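Local coordinates for protein actibind (Aspergillus niger, PDB 3D3Z) that cleaves RNA as a T2-family ribonuclease, probably with little base specificity and a preference for adenylic acid, at residues A[36-42]-A[232-236]. Residues are numbered along the deposited sequence; the frame is centred on the assembly and turned at random.
Sequences WDYDPSD and YPPKY. With EDO (1,2-ethanediol), chain G.
The indole of Trp-36 is sandwiched between Tyr-232 and Lys-235. Tyr-232 turns its edge toward one face in a T-shaped pair, planes at 64° and CE1 3.5 Å from Trp-36 CE2. On the opposite face Lys-235 CE makes a CH-pi contact, 3.7 Å from the six-membered ring's centroid, while its NZ adds an off-centre cation-pi contact. At the indole edge, NE1 donates to Pro-233 O over 2.8 Å, in both the ring and the carbonyl plane, which fixes the ring's rotation. Two more CH-pi contacts follow: Pro-233 CG lies 3.7 Å from the Tyr-38 ring centroid, 6° off the normal, and Ser-41 CB covers a Tyr-236 face toward its rim.

Ser-41 OG, beside its own N (chi1 -65°), can accept from Tyr-236 N (2.9 Å) and donate to Tyr-38 O from above the carbonyl plane, not on a lone pair. Lys-235, extended beyond CG, carries NZ to Asp-42 O at 2.7 Å. With Pro-44 O, Ser-47 O and a water, four oxygens share three N-H groups, so at least one must be divided. Asp-42 OD1, 4.1 Å from NZ, is too distant for a salt bridge and reaches it through that water, which Asp-37 N also binds.

The arrangement thus fastens the C-terminal tail to the loop between strands 29-35 and 49-56 of the RNase T2 sheet. That loop contributes Asp-37 to the nucleoside-analogue pocket shared with His-51, the predicted active-site histidine.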
loop_
_atom_site.group_PDB
_atom_site.type_symbol
_atom_site.label_atom_id
_atom_site.label_comp_id
_atom_site.label_asym_id
_atom_site.label_seq_id
_atom_site.Cartn_x
_atom_site.Cartn_y
_atom_site.Cartn_z
ATOM N N TRP A 36 3.425 9.830 -5.646
ATOM C CA TRP A 36 3.567 10.579 -6.895
ATOM C C TRP A 36 4.994 11.209 -6.909
ATOM O O TRP A 36 5.252 12.256 -6.272
ATOM C CB TRP A 36 2.428 11.639 -7.009
ATOM C CG TRP A 36 2.489 12.387 -8.282
ATOM C CD1 TRP A 36 2.925 13.698 -8.484
ATOM C CD2 TRP A 36 2.126 11.885 -9.561
ATOM N NE1 TRP A 36 2.864 14.002 -9.821
ATOM C CE2 TRP A 36 2.344 12.929 -10.499
ATOM C CE3 TRP A 36 1.603 10.664 -10.012
ATOM C CZ2 TRP A 36 2.097 12.767 -11.849
ATOM C CZ3 TRP A 36 1.349 10.510 -11.372
ATOM C CH2 TRP A 36 1.589 11.559 -12.269
ATOM N N ASP A 37 5.945 10.538 -7.564
ATOM C CA ASP A 37 7.332 10.942 -7.577
ATOM C C ASP A 37 7.563 11.748 -8.854
ATOM O O ASP A 37 7.517 11.203 -9.953
ATOM C CB ASP A 37 8.279 9.721 -7.539
ATOM C CG ASP A 37 8.286 8.976 -6.194
ATOM O OD1 ASP A 37 7.863 9.529 -5.152
ATOM O OD2 ASP A 37 8.745 7.788 -6.181
ATOM N N TYR A 38 7.730 13.079 -8.722
ATOM C CA TYR A 38 7.910 13.999 -9.893
ATOM C C TYR A 38 9.350 14.597 -9.989
ATOM O O TYR A 38 9.891 14.880 -11.106
ATOM C CB TYR A 38 6.810 15.098 -9.869
ATOM C CG TYR A 38 6.855 15.879 -8.602
ATOM C CD1 TYR A 38 6.069 15.496 -7.499
ATOM C CD2 TYR A 38 7.789 16.909 -8.429
ATOM C CE1 TYR A 38 6.178 16.144 -6.281
ATOM C CE2 TYR A 38 7.889 17.587 -7.209
ATOM C CZ TYR A 38 7.065 17.213 -6.151
ATOM O OH TYR A 38 7.215 17.849 -4.934
ATOM N N ASP A 39 10.044 14.720 -8.858
ATOM C CA ASP A 39 11.399 15.217 -8.913
ATOM C C ASP A 39 12.319 14.541 -7.911
ATOM O O ASP A 39 12.417 14.999 -6.791
ATOM C CB ASP A 39 11.436 16.761 -8.712
ATOM C CG ASP A 39 12.865 17.351 -8.833
ATOM O OD1 ASP A 39 13.807 16.606 -9.172
ATOM O OD2 ASP A 39 13.070 18.581 -8.585
ATOM N N PRO A 40 13.009 13.456 -8.319
ATOM C CA PRO A 40 13.002 12.842 -9.646
ATOM C C PRO A 40 11.724 12.038 -9.892
ATOM O O PRO A 40 11.109 11.484 -8.976
ATOM C CB PRO A 40 14.227 11.923 -9.604
ATOM C CG PRO A 40 14.355 11.561 -8.154
ATOM C CD PRO A 40 13.866 12.706 -7.372
ATOM N N SER A 41 11.339 11.987 -11.147
ATOM C CA SER A 41 10.235 11.168 -11.607
ATOM C C SER A 41 10.580 9.646 -11.768
ATOM O O SER A 41 11.706 9.265 -12.105
ATOM C CB SER A 41 9.759 11.671 -12.962
ATOM O OG SER A 41 9.220 12.967 -12.913
ATOM N N ASP A 42 9.586 8.804 -11.519
ATOM C CA ASP A 42 9.688 7.333 -11.723
ATOM C C ASP A 42 8.295 6.845 -12.183
ATOM O O ASP A 42 7.295 7.636 -12.134
ATOM C CB ASP A 42 10.186 6.622 -10.474
ATOM C CG ASP A 42 9.252 6.821 -9.288
ATOM O OD1 ASP A 42 8.013 6.909 -9.485
ATOM O OD2 ASP A 42 9.754 6.960 -8.159
ATOM N N TYR A 232 -0.090 19.599 -8.857
ATOM C CA TYR A 232 0.016 18.218 -9.323
ATOM C C TYR A 232 1.102 18.196 -10.400
ATOM O O TYR A 232 0.815 18.340 -11.589
ATOM C CB TYR A 232 -1.332 17.771 -9.850
ATOM C CG TYR A 232 -1.578 16.285 -10.078
ATOM C CD1 TYR A 232 -0.635 15.295 -9.757
ATOM C CD2 TYR A 232 -2.815 15.870 -10.576
ATOM C CE1 TYR A 232 -0.933 13.941 -9.965
ATOM C CE2 TYR A 232 -3.115 14.535 -10.771
ATOM C CZ TYR A 232 -2.166 13.574 -10.467
ATOM O OH TYR A 232 -2.492 12.249 -10.695
ATOM N N PRO A 233 2.371 18.149 -9.982
ATOM C CA PRO A 233 3.443 18.340 -10.974
ATOM C C PRO A 233 3.535 17.219 -12.013
ATOM O O PRO A 233 3.374 16.039 -11.648
ATOM C CB PRO A 233 4.707 18.454 -10.119
ATOM C CG PRO A 233 4.239 18.694 -8.723
ATOM C CD PRO A 233 2.915 18.044 -8.609
ATOM N N PRO A 234 3.701 17.584 -13.306
ATOM C CA PRO A 234 3.872 16.593 -14.346
ATOM C C PRO A 234 5.194 15.836 -14.169
ATOM O O PRO A 234 6.190 16.422 -13.776
ATOM C CB PRO A 234 3.866 17.433 -15.652
ATOM C CG PRO A 234 3.250 18.728 -15.287
ATOM C CD PRO A 234 3.701 18.959 -13.875
ATOM N N LYS A 235 5.157 14.514 -14.378
ATOM C CA LYS A 235 6.390 13.724 -14.380
ATOM C C LYS A 235 7.186 14.006 -15.651
ATOM O O LYS A 235 6.588 14.287 -16.680
ATOM C CB LYS A 235 6.089 12.231 -14.231
ATOM C CG LYS A 235 5.424 11.855 -12.938
ATOM C CD LYS A 235 5.354 10.331 -12.836
ATOM C CE LYS A 235 4.954 9.849 -11.496
ATOM N NZ LYS A 235 4.725 8.381 -11.511
ATOM N N TYR A 236 8.510 13.915 -15.560
ATOM C CA TYR A 236 9.418 14.000 -16.725
ATOM C C TYR A 236 9.203 15.358 -17.422
ATOM O O TYR A 236 9.237 15.451 -18.619
ATOM C CB TYR A 236 9.194 12.804 -17.698
ATOM C CG TYR A 236 9.258 11.434 -16.988
ATOM C CD1 TYR A 236 10.433 10.967 -16.411
ATOM C CD2 TYR A 236 8.119 10.608 -16.899
ATOM C CE1 TYR A 236 10.449 9.745 -15.715
ATOM C CE2 TYR A 236 8.131 9.392 -16.221
ATOM C CZ TYR A 236 9.293 8.967 -15.619
ATOM O OH TYR A 236 9.354 7.760 -14.994
HETATM C C1 EDO G . 10.506 12.081 -4.285
HETATM O O1 EDO G . 10.527 12.079 -5.714
HETATM C C2 EDO G . 11.893 12.335 -3.694
HETATM O O2 EDO G . 12.232 13.702 -3.931
HETATM O O HOH W 1 5.438 7.797 -8.669
#